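Local coordinates for protein nonribosomal peptide synthase (Streptomyces sp. MJ635-86F5, PDB 5JJP) that activates an aliphatic beta-amino acid by adenylation with ATP, probably for transfer to a phosphopantetheine-bearing carrier protein, at residues V88-A93 and A133-A138; P113-T118 and P228-F233; Y384-A389 and V406-L411; A206-I211 and E333-S338; T42-A47 and S61-E66. All coordinates share one frame; numbering follows the deposited sequence.

Overall arrangement
Contact 5 comes first along the chain, where strands 46-51 and 57-61 lead into helix 62-77; contacts 1 and 2 follow and interlock in sequence, as do contacts 2 and 4, and contact 3 comes last. Contacts 1 and 2 have centres about 10 Å apart and share the sheet in which strands 87-90 and 111-114 are neighbours. Segment 228-233 leads on to contact 4 (centres about 20 Å apart), touching it through D232 and M335. Contact 4 packs on contact 3 (centres about 15 Å apart), whose strands belong to a separate antiparallel sheet. A continuous path thus ties the layered alpha-beta body to that sheet, while contact 5 stands apart, its centre about 23 Å or more from the others.

Contact 1: V88-A93 and A133-A138; sequences VLESPA and ALFLQA
V88, L89 and E90 pair in parallel with F135, L136 and Q137, joining strands 87-90 and 134-138 inside a mixed sheet of the five-layered alpha-beta-alpha-beta-alpha sandwich. Strand 87-90 has 111-114 on its other side, the 2-1-3 order left by crossovers through helices 95-107 and 120-130.

Backbone bonds set the register. V88 N gives its hydrogen to L134 O, L136 N reaches V88 O at 2.7 Å in an almost straight bond (173°), and E90 N binds L136 O at 2.9 Å. Between them L89 CA makes a CA-H...O contact with L136 O.

Apolar contacts differ on the two faces. L89 and L136 lie alongside each other, pointing the same way, with L89 CD1 3.7 Å from L136 CG; branched leucines suit this face, where helix 95-107 also packs on L89. On the other face V88 CG1, anti to its own N (chi1 -179°), comes obliquely to F135 CD1 at 3.8 Å, and L123 of helix 120-130 covers both residues.

A buried charge shares that second face. E90 sets its carboxylate at the rim of the F135 ring, CD 3.6 Å from CZ, the two planes 87° apart. The slightly positive ring hydrogens would probably suit the anion there, but its main partner is R143, through a salt bridge; R143 also binds Q137 OE1 by its backbone N.

Where the strands part, A138 N makes a weak bond to E90 O at 3.2 Å, and a water bridges the same two atoms, lying 2.6 Å from E90 O and 3.1 Å from A138 N.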
# COMPACT_ATOMS: atom_id res chain seq x y z
N VAL A 88 10.79 -10.33 -8.07
CA VAL A 88 11.19 -8.95 -7.76
C VAL A 88 10.66 -8.11 -8.90
O VAL A 88 11.03 -8.33 -10.04
CB VAL A 88 12.70 -8.76 -7.67
CG1 VAL A 88 13.04 -7.34 -7.32
CG2 VAL A 88 13.26 -9.67 -6.60
N LEU A 89 9.79 -7.16 -8.58
CA LEU A 89 9.20 -6.29 -9.57
C LEU A 89 9.79 -4.85 -9.42
O LEU A 89 9.50 -4.14 -8.45
CB LEU A 89 7.69 -6.30 -9.40
CG LEU A 89 6.85 -5.48 -10.32
CD1 LEU A 89 7.12 -5.88 -11.75
CD2 LEU A 89 5.39 -5.65 -10.02
N GLU A 90 10.64 -4.46 -10.36
CA GLU A 90 11.38 -3.20 -10.25
C GLU A 90 10.97 -2.19 -11.31
O GLU A 90 11.19 -2.41 -12.49
CB GLU A 90 12.87 -3.46 -10.36
CG GLU A 90 13.74 -2.21 -10.24
CD GLU A 90 15.20 -2.58 -9.91
OE1 GLU A 90 15.44 -3.13 -8.79
OE2 GLU A 90 16.11 -2.30 -10.75
N SER A 91 10.36 -1.12 -10.86
CA SER A 91 9.87 -0.11 -11.76
C SER A 91 9.38 1.09 -11.00
O SER A 91 8.93 0.98 -9.86
CB SER A 91 8.72 -0.69 -12.62
OG SER A 91 8.00 0.30 -13.35
N PRO A 92 9.52 2.28 -11.62
CA PRO A 92 8.73 3.34 -11.04
C PRO A 92 7.24 2.97 -11.17
O PRO A 92 6.88 2.19 -12.02
CB PRO A 92 9.11 4.58 -11.85
CG PRO A 92 9.59 4.03 -13.15
CD PRO A 92 10.20 2.71 -12.85
N ALA A 93 6.42 3.56 -10.31
CA ALA A 93 4.96 3.41 -10.38
C ALA A 93 4.40 3.98 -11.70
O ALA A 93 4.37 5.16 -11.89
CB ALA A 93 4.31 4.11 -9.21
N ALA A 133 12.44 -16.42 -8.19
CA ALA A 133 12.69 -17.09 -9.43
C ALA A 133 12.77 -16.13 -10.62
O ALA A 133 13.27 -16.52 -11.66
CB ALA A 133 11.60 -18.09 -9.69
N LEU A 134 12.30 -14.89 -10.44
CA LEU A 134 12.26 -13.93 -11.56
C LEU A 134 12.50 -12.51 -11.10
O LEU A 134 11.97 -12.07 -10.08
CB LEU A 134 10.90 -14.04 -12.24
CG LEU A 134 10.65 -13.18 -13.49
CD1 LEU A 134 11.53 -13.60 -14.67
CD2 LEU A 134 9.21 -13.26 -13.88
N PHE A 135 13.34 -11.80 -11.82
CA PHE A 135 13.53 -10.38 -11.64
C PHE A 135 12.85 -9.72 -12.84
O PHE A 135 13.27 -9.90 -13.98
CB PHE A 135 14.99 -10.03 -11.62
CG PHE A 135 15.28 -8.54 -11.49
CD1 PHE A 135 15.31 -7.95 -10.26
CD2 PHE A 135 15.50 -7.75 -12.63
CE1 PHE A 135 15.59 -6.63 -10.13
CE2 PHE A 135 15.80 -6.42 -12.51
CZ PHE A 135 15.85 -5.86 -11.24
N LEU A 136 11.78 -8.99 -12.57
CA LEU A 136 10.89 -8.45 -13.62
C LEU A 136 10.97 -6.93 -13.59
O LEU A 136 10.56 -6.34 -12.62
CB LEU A 136 9.48 -8.88 -13.30
CG LEU A 136 8.40 -8.34 -14.23
CD1 LEU A 136 8.76 -8.62 -15.68
CD2 LEU A 136 7.06 -8.95 -13.90
N GLN A 137 11.60 -6.31 -14.58
CA GLN A 137 11.85 -4.87 -14.54
C GLN A 137 11.15 -4.15 -15.71
O GLN A 137 10.70 -4.77 -16.63
CB GLN A 137 13.36 -4.56 -14.51
CG GLN A 137 14.12 -4.87 -15.76
CD GLN A 137 15.64 -4.67 -15.61
OE1 GLN A 137 16.11 -3.65 -15.10
NE2 GLN A 137 16.39 -5.62 -16.11
N ALA A 138 11.14 -2.82 -15.66
CA ALA A 138 10.49 -2.00 -16.67
C ALA A 138 11.17 -2.15 -18.00
O ALA A 138 12.30 -2.61 -18.05
CB ALA A 138 10.51 -0.55 -16.26
O HOH W 1 12.77 -0.87 -13.90

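Contact 2: P113-T118 and P228-F233; sequences PTIPET and PFSFDF
P113 and I115 press on F229 and S230 through apolar and van der Waals contact, with no hydrogen bond between the segments. P113 CB touches the F229 ring obliquely, 3.4 Å from CE2, and rests on F229 O. Beta-branched I115 can serve two partners at once: CG2 packs 3.7 Å from F229 CB as the side chains slide past each other in opposite senses, while CG1, wedged between its backbone N and carbonyl carbon (chi1 52°), reaches S230 OG at 3.7 Å. A glycine at I115 would probably open a gap beside F229 CB and leave S230 freer to turn. T114 O lies at the F229 ring edge, in its plane, 3.6 Å from CD2.

Segment 228-233 runs into helix 232-243 with F231 at the N-cap, and its F231-D232 pair matches the A4 core motif of adenylation domains, which probably borders the substrate pocket as in relatives.

Two type I turns are closed by hydrogen bonds inside the segments. F231 N binds P228 O at 2.9 Å in one. In the other, I115 O is gripped twice from the same face of its plane, by T118 N at 2.9 Å and by T118 OG1 at 3.0 Å.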
# COMPACT_ATOMS: atom_id res chain seq x y z
N PRO A 113 8.23 -5.33 -4.39
CA PRO A 113 8.35 -4.12 -5.23
C PRO A 113 9.62 -3.36 -4.95
O PRO A 113 10.00 -3.17 -3.81
CB PRO A 113 7.12 -3.30 -4.83
CG PRO A 113 6.91 -3.68 -3.40
CD PRO A 113 7.29 -5.13 -3.27
N THR A 114 10.26 -2.92 -6.02
CA THR A 114 11.57 -2.29 -5.93
C THR A 114 11.59 -1.13 -6.93
O THR A 114 10.80 -1.11 -7.88
CB THR A 114 12.60 -3.43 -6.21
OG1 THR A 114 12.98 -4.04 -4.96
CG2 THR A 114 13.76 -2.99 -6.85
N ILE A 115 12.49 -0.19 -6.76
CA ILE A 115 12.73 0.81 -7.80
C ILE A 115 14.17 0.77 -8.26
O ILE A 115 15.03 0.21 -7.56
CB ILE A 115 12.35 2.21 -7.35
CG1 ILE A 115 13.02 2.54 -6.01
CG2 ILE A 115 10.83 2.29 -7.21
CD1 ILE A 115 12.94 4.04 -5.65
N PRO A 116 14.43 1.31 -9.47
CA PRO A 116 15.79 1.35 -10.01
C PRO A 116 16.83 1.91 -9.04
O PRO A 116 17.98 1.43 -9.02
CB PRO A 116 15.66 2.24 -11.27
CG PRO A 116 14.24 2.01 -11.72
CD PRO A 116 13.45 1.85 -10.45
N GLU A 117 16.42 2.88 -8.23
CA GLU A 117 17.30 3.57 -7.29
C GLU A 117 17.52 2.78 -6.01
O GLU A 117 18.25 3.23 -5.14
CB GLU A 117 16.70 4.93 -6.95
CG GLU A 117 16.62 5.89 -8.15
CD GLU A 117 15.41 5.68 -9.05
OE1 GLU A 117 14.44 5.04 -8.64
OE2 GLU A 117 15.44 6.14 -10.21
N THR A 118 16.80 1.69 -5.83
CA THR A 118 17.03 0.84 -4.67
C THR A 118 18.51 0.35 -4.72
O THR A 118 18.93 -0.27 -5.71
CB THR A 118 16.10 -0.39 -4.67
OG1 THR A 118 14.72 0.01 -4.63
CG2 THR A 118 16.37 -1.26 -3.44
N PRO A 228 7.14 6.43 -3.58
CA PRO A 228 7.75 5.57 -4.63
C PRO A 228 7.29 4.13 -4.54
O PRO A 228 6.80 3.70 -3.50
CB PRO A 228 9.24 5.63 -4.32
CG PRO A 228 9.43 6.82 -3.43
CD PRO A 228 8.14 6.96 -2.65
N PHE A 229 7.45 3.41 -5.65
CA PHE A 229 6.93 2.05 -5.79
C PHE A 229 7.51 1.04 -4.77
O PHE A 229 6.83 0.06 -4.40
CB PHE A 229 7.18 1.56 -7.21
CG PHE A 229 6.49 0.24 -7.54
CD1 PHE A 229 5.12 0.17 -7.65
CD2 PHE A 229 7.23 -0.92 -7.75
CE1 PHE A 229 4.49 -1.03 -7.98
CE2 PHE A 229 6.62 -2.12 -8.03
CZ PHE A 229 5.25 -2.19 -8.17
N SER A 230 8.71 1.30 -4.29
CA SER A 230 9.34 0.45 -3.29
C SER A 230 8.67 0.63 -1.94
O SER A 230 9.02 -0.06 -0.99
CB SER A 230 10.84 0.81 -3.14
OG SER A 230 11.01 2.21 -2.93
N PHE A 231 7.76 1.60 -1.82
CA PHE A 231 7.09 1.83 -0.54
C PHE A 231 5.74 1.18 -0.51
O PHE A 231 4.96 1.24 -1.47
CB PHE A 231 6.95 3.33 -0.20
CG PHE A 231 8.22 3.99 0.27
CD1 PHE A 231 9.23 4.30 -0.62
CD2 PHE A 231 8.37 4.37 1.60
CE1 PHE A 231 10.38 4.95 -0.19
CE2 PHE A 231 9.54 5.02 2.04
CZ PHE A 231 10.55 5.30 1.15
N ASP A 232 5.51 0.50 0.60
CA ASP A 232 4.21 -0.07 0.96
C ASP A 232 3.01 0.87 0.66
O ASP A 232 1.97 0.46 0.16
CB ASP A 232 4.30 -0.30 2.48
CG ASP A 232 3.19 -1.10 3.00
OD1 ASP A 232 2.74 -2.01 2.27
OD2 ASP A 232 2.76 -0.82 4.12
N PHE A 233 3.18 2.13 1.00
CA PHE A 233 2.13 3.14 0.85
C PHE A 233 1.77 3.42 -0.62
O PHE A 233 0.65 3.82 -0.90
CB PHE A 233 2.60 4.43 1.58
CG PHE A 233 1.52 5.47 1.79
CD1 PHE A 233 0.17 5.11 1.91
CD2 PHE A 233 1.87 6.84 1.92
CE1 PHE A 233 -0.80 6.08 2.10
CE2 PHE A 233 0.91 7.82 2.14
CZ PHE A 233 -0.43 7.43 2.22

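Contact 3: Y384-A389 and V406-L411; sequences YLRSPA and VPDPLL
The Y384 ring is met obliquely by P409 CG, 4.0 Å from CD2, and by V406 CG2, 4.4 Å from CE2; beyond the two segments it also stacks with the ring of Y367. The second flat group, the R386 guanidinium, has the D408 carboxylate at its edge, while L410 CD1 comes obliquely to NH2. Strands 381-386 and 405-407 both pair with strand 417-427 in an antiparallel sheet, consistent with the small distorted barrel of the ANL family, so the contact bridges two strands flanking a common neighbour.

The salt bridge is end-on. NH1 of R386 binds D408 OD2 at 2.8 Å, nearly in the guanidinium plane, and NH2 binds D408 OD1 at 2.8 Å, a little out of it. The carboxylate stands 67° from that plane and is therefore approached from above rather than in its own plane. R386 starts extended and bends at chi3 (-53°), which turns its two terminal nitrogens toward D408; its NE has a further, long and weak ion pair with E363.

Aspartate suits a place at the start of a turn, being short enough to reach its own backbone. It forms an Asx turn, within a type I turn whose L411 N binds D408 O at 3.0 Å. An alanine at D408 would probably leave the R386 charge without its close mate and the L410 N-H without its side-chain acceptor. D408 OD1 is held from opposite faces of its plane, by R386 NH2 on one and by L410 N, 3.1 Å away, on the other.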
# COMPACT_ATOMS: atom_id res chain seq x y z
N TYR A 384 -1.43 -3.59 20.90
CA TYR A 384 -1.73 -4.88 20.26
C TYR A 384 -2.89 -4.68 19.27
O TYR A 384 -3.93 -4.14 19.63
CB TYR A 384 -2.16 -5.93 21.26
CG TYR A 384 -1.06 -6.49 22.16
CD1 TYR A 384 0.00 -5.70 22.61
CD2 TYR A 384 -1.15 -7.79 22.64
CE1 TYR A 384 0.97 -6.21 23.48
CE2 TYR A 384 -0.19 -8.33 23.49
CZ TYR A 384 0.85 -7.53 23.93
OH TYR A 384 1.80 -8.05 24.76
N LEU A 385 -2.67 -5.11 18.01
CA LEU A 385 -3.66 -4.95 16.93
C LEU A 385 -4.34 -6.28 16.60
O LEU A 385 -3.70 -7.27 16.28
CB LEU A 385 -3.00 -4.36 15.72
CG LEU A 385 -3.82 -4.18 14.46
CD1 LEU A 385 -4.89 -3.10 14.56
CD2 LEU A 385 -2.84 -3.82 13.36
N ARG A 386 -5.66 -6.29 16.74
CA ARG A 386 -6.49 -7.38 16.40
C ARG A 386 -7.13 -7.00 15.05
O ARG A 386 -7.90 -6.05 14.97
CB ARG A 386 -7.56 -7.54 17.47
CG ARG A 386 -8.52 -8.69 17.27
CD ARG A 386 -9.63 -8.67 18.30
NE ARG A 386 -9.10 -8.62 19.67
CZ ARG A 386 -8.79 -9.71 20.38
NH1 ARG A 386 -8.94 -10.93 19.88
NH2 ARG A 386 -8.35 -9.57 21.60
N SER A 387 -6.85 -7.76 13.99
CA SER A 387 -7.33 -7.40 12.69
C SER A 387 -7.22 -8.52 11.67
O SER A 387 -6.19 -9.20 11.61
CB SER A 387 -6.48 -6.22 12.18
OG SER A 387 -6.72 -5.93 10.80
N PRO A 388 -8.19 -8.59 10.75
CA PRO A 388 -8.05 -9.48 9.62
C PRO A 388 -6.97 -9.10 8.60
O PRO A 388 -6.63 -9.90 7.73
CB PRO A 388 -9.45 -9.42 8.99
CG PRO A 388 -9.96 -8.06 9.29
CD PRO A 388 -9.41 -7.76 10.64
N ALA A 389 -6.45 -7.89 8.69
CA ALA A 389 -5.44 -7.41 7.76
C ALA A 389 -3.99 -7.70 8.13
O ALA A 389 -3.07 -7.26 7.44
CB ALA A 389 -5.64 -5.93 7.57
N VAL A 406 1.00 -13.18 18.35
CA VAL A 406 0.85 -13.90 19.57
C VAL A 406 -0.59 -14.30 19.86
O VAL A 406 -1.54 -13.66 19.40
CB VAL A 406 1.42 -13.13 20.75
CG1 VAL A 406 2.82 -12.66 20.43
CG2 VAL A 406 0.54 -11.95 21.08
N PRO A 407 -0.75 -15.37 20.65
CA PRO A 407 -2.10 -15.76 21.05
C PRO A 407 -2.84 -14.61 21.70
O PRO A 407 -2.24 -13.84 22.47
CB PRO A 407 -1.85 -16.87 22.09
CG PRO A 407 -0.54 -17.45 21.71
CD PRO A 407 0.27 -16.25 21.28
N ASP A 408 -4.10 -14.43 21.34
CA ASP A 408 -4.94 -13.40 21.93
C ASP A 408 -4.78 -13.42 23.45
O ASP A 408 -5.14 -14.38 24.10
CB ASP A 408 -6.37 -13.70 21.54
CG ASP A 408 -7.36 -12.71 22.08
OD1 ASP A 408 -6.99 -11.72 22.72
OD2 ASP A 408 -8.55 -12.93 21.82
N PRO A 409 -4.24 -12.34 24.03
CA PRO A 409 -4.00 -12.38 25.48
C PRO A 409 -5.29 -12.48 26.31
O PRO A 409 -5.26 -12.98 27.42
CB PRO A 409 -3.26 -11.08 25.75
CG PRO A 409 -3.65 -10.19 24.61
CD PRO A 409 -3.78 -11.09 23.43
N LEU A 410 -6.42 -12.04 25.76
CA LEU A 410 -7.67 -12.14 26.45
C LEU A 410 -8.32 -13.50 26.30
O LEU A 410 -9.23 -13.83 27.05
CB LEU A 410 -8.65 -11.10 25.93
CG LEU A 410 -8.13 -9.69 25.98
CD1 LEU A 410 -9.21 -8.73 25.47
CD2 LEU A 410 -7.70 -9.36 27.38
N LEU A 411 -7.88 -14.28 25.32
CA LEU A 411 -8.51 -15.56 25.05
C LEU A 411 -7.60 -16.45 24.21
O LEU A 411 -7.90 -16.77 23.06
CB LEU A 411 -9.85 -15.35 24.36
CG LEU A 411 -10.85 -16.50 24.47
CD1 LEU A 411 -11.24 -16.73 25.91
CD2 LEU A 411 -12.10 -16.19 23.64

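Contact 4: A206-I211 and E333-S338; sequences AFHRGI and ESMAAS
Helix 201-212 packs on the loop between strands 324-329 and 338-341, F207 meeting M335 and A336 just after E333, which ends the YGATE sequence matching the NxYGxTE core motif of adenylation domains. The F207 ring is sandwiched. M335 CG sits over one face, 4.1 Å from the ring centroid in a CH-pi contact and offset toward the rim, while I211 CG1 from the next turn of the same helix covers the opposite face. A336 CB approaches obliquely at 3.5 Å from CE1, where a methyl is compact enough to let the loop come close, and S334 O lies 3.7 Å from CD1.

This is also a Met-aromatic contact: M335 SD lies obliquely, 4.4 Å from the F207 centroid and 3.7 Å from CE2. CG opposite its backbone N (chi1 -174°) and a nearly extended chi2 carry the sulfur of this flexible thioether past F207 to the neighbourhood of the H208 ring; the bend at chi3 turns only the terminal CE, toward D232 at the start of helix 232-243. H208 in turn offers one face to F207 CD2.

The loop gains its shape from a classic gamma turn centred on M335, whose phi of 66° and psi of -56° bring A336 N to S334 O at 2.9 Å in a weak bond. A second weak bond, from S334 OG to A336 O at 2.9 Å, spans the same residues. A389 lies against F207.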
# COMPACT_ATOMS: atom_id res chain seq x y z
N ALA A 206 -8.84 -7.52 3.19
CA ALA A 206 -9.61 -7.15 4.41
C ALA A 206 -9.34 -5.70 4.77
O ALA A 206 -10.20 -4.99 5.21
CB ALA A 206 -9.25 -8.07 5.57
N PHE A 207 -8.11 -5.27 4.54
CA PHE A 207 -7.75 -3.92 4.70
C PHE A 207 -8.61 -2.97 3.81
O PHE A 207 -9.19 -2.04 4.29
CB PHE A 207 -6.29 -3.73 4.39
CG PHE A 207 -5.85 -2.32 4.51
CD1 PHE A 207 -5.76 -1.71 5.73
CD2 PHE A 207 -5.60 -1.54 3.35
CE1 PHE A 207 -5.42 -0.36 5.84
CE2 PHE A 207 -5.24 -0.22 3.46
CZ PHE A 207 -5.14 0.37 4.70
N HIS A 208 -8.63 -3.21 2.50
CA HIS A 208 -9.37 -2.35 1.59
C HIS A 208 -10.86 -2.39 1.92
O HIS A 208 -11.51 -1.36 1.93
CB HIS A 208 -9.07 -2.75 0.16
CG HIS A 208 -7.66 -2.50 -0.20
ND1 HIS A 208 -7.13 -1.23 -0.18
CD2 HIS A 208 -6.63 -3.34 -0.43
CE1 HIS A 208 -5.84 -1.30 -0.46
NE2 HIS A 208 -5.51 -2.57 -0.59
N ARG A 209 -11.38 -3.56 2.26
CA ARG A 209 -12.77 -3.66 2.64
C ARG A 209 -13.10 -2.76 3.82
O ARG A 209 -14.13 -2.06 3.83
CB ARG A 209 -13.13 -5.10 3.01
CG ARG A 209 -13.38 -6.03 1.86
CD ARG A 209 -14.20 -7.20 2.41
NE ARG A 209 -13.35 -8.07 3.15
CZ ARG A 209 -13.45 -8.47 4.42
NH1 ARG A 209 -14.47 -8.20 5.22
NH2 ARG A 209 -12.45 -9.25 4.86
N GLY A 210 -12.29 -2.85 4.87
CA GLY A 210 -12.49 -2.02 6.04
C GLY A 210 -12.38 -0.53 5.68
O GLY A 210 -13.25 0.25 6.06
N ILE A 211 -11.31 -0.14 4.98
CA ILE A 211 -11.07 1.27 4.74
C ILE A 211 -12.18 1.93 3.86
O ILE A 211 -12.60 3.02 4.15
CB ILE A 211 -9.66 1.48 4.15
CG1 ILE A 211 -8.59 1.26 5.25
CG2 ILE A 211 -9.48 2.88 3.61
CD1 ILE A 211 -8.54 2.34 6.33
N GLU A 333 3.11 -4.29 8.58
CA GLU A 333 2.55 -5.54 9.00
C GLU A 333 1.06 -5.61 8.85
O GLU A 333 0.53 -6.73 8.87
CB GLU A 333 2.95 -5.88 10.44
CG GLU A 333 4.38 -6.43 10.56
CD GLU A 333 5.46 -5.33 10.67
OE1 GLU A 333 5.16 -4.15 10.38
OE2 GLU A 333 6.59 -5.66 11.10
N SER A 334 0.37 -4.48 8.76
CA SER A 334 -1.08 -4.50 8.49
C SER A 334 -1.50 -3.57 7.34
O SER A 334 -2.70 -3.40 7.07
CB SER A 334 -1.90 -4.13 9.71
OG SER A 334 -1.55 -2.83 10.15
N MET A 335 -0.50 -3.04 6.66
CA MET A 335 -0.61 -1.87 5.77
C MET A 335 -0.94 -0.61 6.51
O MET A 335 -0.20 0.35 6.42
CB MET A 335 -1.56 -2.10 4.60
CG MET A 335 -1.54 -0.92 3.64
SD MET A 335 -2.04 -1.36 1.95
CE MET A 335 -0.47 -1.81 1.18
N ALA A 336 -2.04 -0.61 7.26
CA ALA A 336 -2.40 0.46 8.18
C ALA A 336 -3.35 -0.10 9.20
O ALA A 336 -3.75 -1.26 9.09
CB ALA A 336 -3.05 1.65 7.45
N ALA A 337 -3.69 0.71 10.21
CA ALA A 337 -4.44 0.24 11.37
C ALA A 337 -5.56 1.20 11.75
O ALA A 337 -6.58 0.77 12.28
CB ALA A 337 -3.48 0.00 12.56
N SER A 338 -5.36 2.49 11.57
CA SER A 338 -6.39 3.46 11.92
C SER A 338 -6.31 4.67 11.05
O SER A 338 -5.25 5.04 10.57
CB SER A 338 -6.27 3.92 13.39
OG SER A 338 -5.22 4.87 13.53

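Contact 5: T42-A47 and S61-E66; sequences TPDKPA and SYRQLE
R63 and D44 form a salt bridge: R63 NE binds D44 OD1 at 3.2 Å, nearly straight (165°), on the syn side but 33° out of the carboxylate plane, and NH2 adds a weak bond to the same oxygen, with the side chains alongside.

The first turn of helix 62-77 has N-H groups that no earlier helical carbonyl can meet; acceptors come from the turn at 42-45, earlier in the chain, and from the N-cap serine. R63 N binds P43 O at 2.8 Å on a lone pair in the carbonyl plane, and Y62 N binds K45 O at 3.1 Å. Q64 N is met by S61 OG at 3.1 Å, while Q64 OE1 takes the S61 N-H: a capping box, for which a short serine hydroxyl at the N-cap and a longer amide three residues on are well suited. A water links D44 OD1 to S61 OG.

P43 CB covers one face of the R63 guanidinium, offset toward its rim and 3.4 Å from NH2. A47 CB stands over the centre of the Y62 ring at 3.7 Å from its centroid, 11° off the normal, a CH-pi contact that alanine's small methyl permits; it also touches L65 CD2 at 3.9 Å. P46 and S61 form a non-hydrogen-bonded antiparallel pair where strands 46-51 and 57-61 meet.

Y62 OH reaches L242 O in helix 232-243 and A246 O beyond it, L36 of helix 31-37 lies against Y62, and helix 95-107 packs on L65.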
# COMPACT_ATOMS: atom_id res chain seq x y z
N THR A 42 -17.56 0.83 -14.69
CA THR A 42 -17.02 1.98 -15.42
C THR A 42 -15.78 1.58 -16.19
O THR A 42 -14.71 2.17 -16.00
CB THR A 42 -16.66 3.18 -14.48
OG1 THR A 42 -15.66 2.79 -13.51
CG2 THR A 42 -17.92 3.71 -13.73
N PRO A 43 -15.92 0.60 -17.11
CA PRO A 43 -14.75 0.11 -17.85
C PRO A 43 -13.95 1.17 -18.60
O PRO A 43 -12.75 1.02 -18.78
CB PRO A 43 -15.32 -0.90 -18.85
CG PRO A 43 -16.78 -0.99 -18.59
CD PRO A 43 -17.18 0.19 -17.77
N ASP A 44 -14.61 2.22 -19.05
CA ASP A 44 -13.88 3.15 -19.90
C ASP A 44 -13.40 4.37 -19.16
O ASP A 44 -12.69 5.18 -19.73
CB ASP A 44 -14.74 3.54 -21.10
CG ASP A 44 -15.04 2.34 -22.02
OD1 ASP A 44 -14.11 1.57 -22.37
OD2 ASP A 44 -16.21 2.21 -22.42
N LYS A 45 -13.77 4.51 -17.90
CA LYS A 45 -13.19 5.53 -17.01
C LYS A 45 -11.69 5.34 -16.87
O LYS A 45 -11.21 4.21 -16.89
CB LYS A 45 -13.82 5.41 -15.62
CG LYS A 45 -13.22 6.28 -14.53
CD LYS A 45 -13.86 5.94 -13.19
CE LYS A 45 -13.99 7.13 -12.23
NZ LYS A 45 -12.78 7.77 -11.67
N PRO A 46 -10.93 6.44 -16.70
CA PRO A 46 -9.51 6.34 -16.42
C PRO A 46 -9.21 5.69 -15.05
O PRO A 46 -9.71 6.13 -14.04
CB PRO A 46 -9.04 7.79 -16.45
CG PRO A 46 -10.08 8.52 -17.24
CD PRO A 46 -11.37 7.83 -16.91
N ALA A 47 -8.34 4.69 -15.05
CA ALA A 47 -7.91 3.96 -13.85
C ALA A 47 -6.62 4.54 -13.39
O ALA A 47 -6.43 4.78 -12.20
CB ALA A 47 -7.72 2.49 -14.19
N SER A 61 -7.62 3.23 -19.12
CA SER A 61 -8.90 2.92 -18.55
C SER A 61 -8.87 1.62 -17.75
O SER A 61 -8.00 0.81 -17.92
CB SER A 61 -10.00 2.83 -19.64
OG SER A 61 -9.75 1.73 -20.47
N TYR A 62 -9.89 1.43 -16.90
CA TYR A 62 -10.09 0.19 -16.22
C TYR A 62 -10.00 -0.96 -17.17
O TYR A 62 -9.30 -1.94 -16.91
CB TYR A 62 -11.44 0.18 -15.47
CG TYR A 62 -11.29 0.80 -14.12
CD1 TYR A 62 -10.86 0.02 -13.05
CD2 TYR A 62 -11.41 2.15 -13.93
CE1 TYR A 62 -10.62 0.58 -11.82
CE2 TYR A 62 -11.21 2.69 -12.69
CZ TYR A 62 -10.80 1.87 -11.63
OH TYR A 62 -10.59 2.35 -10.38
N ARG A 63 -10.67 -0.83 -18.31
CA ARG A 63 -10.74 -1.93 -19.26
C ARG A 63 -9.37 -2.22 -19.84
O ARG A 63 -8.99 -3.41 -19.95
CB ARG A 63 -11.70 -1.64 -20.39
CG ARG A 63 -11.82 -2.77 -21.39
CD ARG A 63 -12.52 -2.35 -22.67
NE ARG A 63 -13.76 -1.61 -22.47
CZ ARG A 63 -14.98 -2.13 -22.31
NH1 ARG A 63 -15.17 -3.44 -22.23
NH2 ARG A 63 -16.03 -1.30 -22.20
N GLN A 64 -8.65 -1.16 -20.20
CA GLN A 64 -7.33 -1.30 -20.72
C GLN A 64 -6.38 -1.88 -19.68
O GLN A 64 -5.48 -2.60 -20.04
CB GLN A 64 -6.75 0.04 -21.18
CG GLN A 64 -7.47 0.56 -22.40
CD GLN A 64 -7.07 1.97 -22.78
OE1 GLN A 64 -6.94 2.85 -21.93
NE2 GLN A 64 -6.98 2.20 -24.07
N LEU A 65 -6.54 -1.49 -18.42
CA LEU A 65 -5.62 -1.93 -17.39
C LEU A 65 -5.79 -3.44 -17.20
O LEU A 65 -4.81 -4.14 -17.12
CB LEU A 65 -5.88 -1.17 -16.08
CG LEU A 65 -5.03 -1.54 -14.87
CD1 LEU A 65 -3.55 -1.31 -15.10
CD2 LEU A 65 -5.48 -0.68 -13.70
N GLU A 66 -7.02 -3.92 -17.19
CA GLU A 66 -7.25 -5.34 -17.12
C GLU A 66 -6.72 -6.07 -18.31
O GLU A 66 -6.22 -7.18 -18.17
CB GLU A 66 -8.72 -5.65 -17.02
CG GLU A 66 -9.33 -5.23 -15.73
CD GLU A 66 -10.52 -6.05 -15.37
OE1 GLU A 66 -11.63 -5.49 -15.30
OE2 GLU A 66 -10.35 -7.27 -15.25
O HOH W 2 -11.18 1.91 -22.75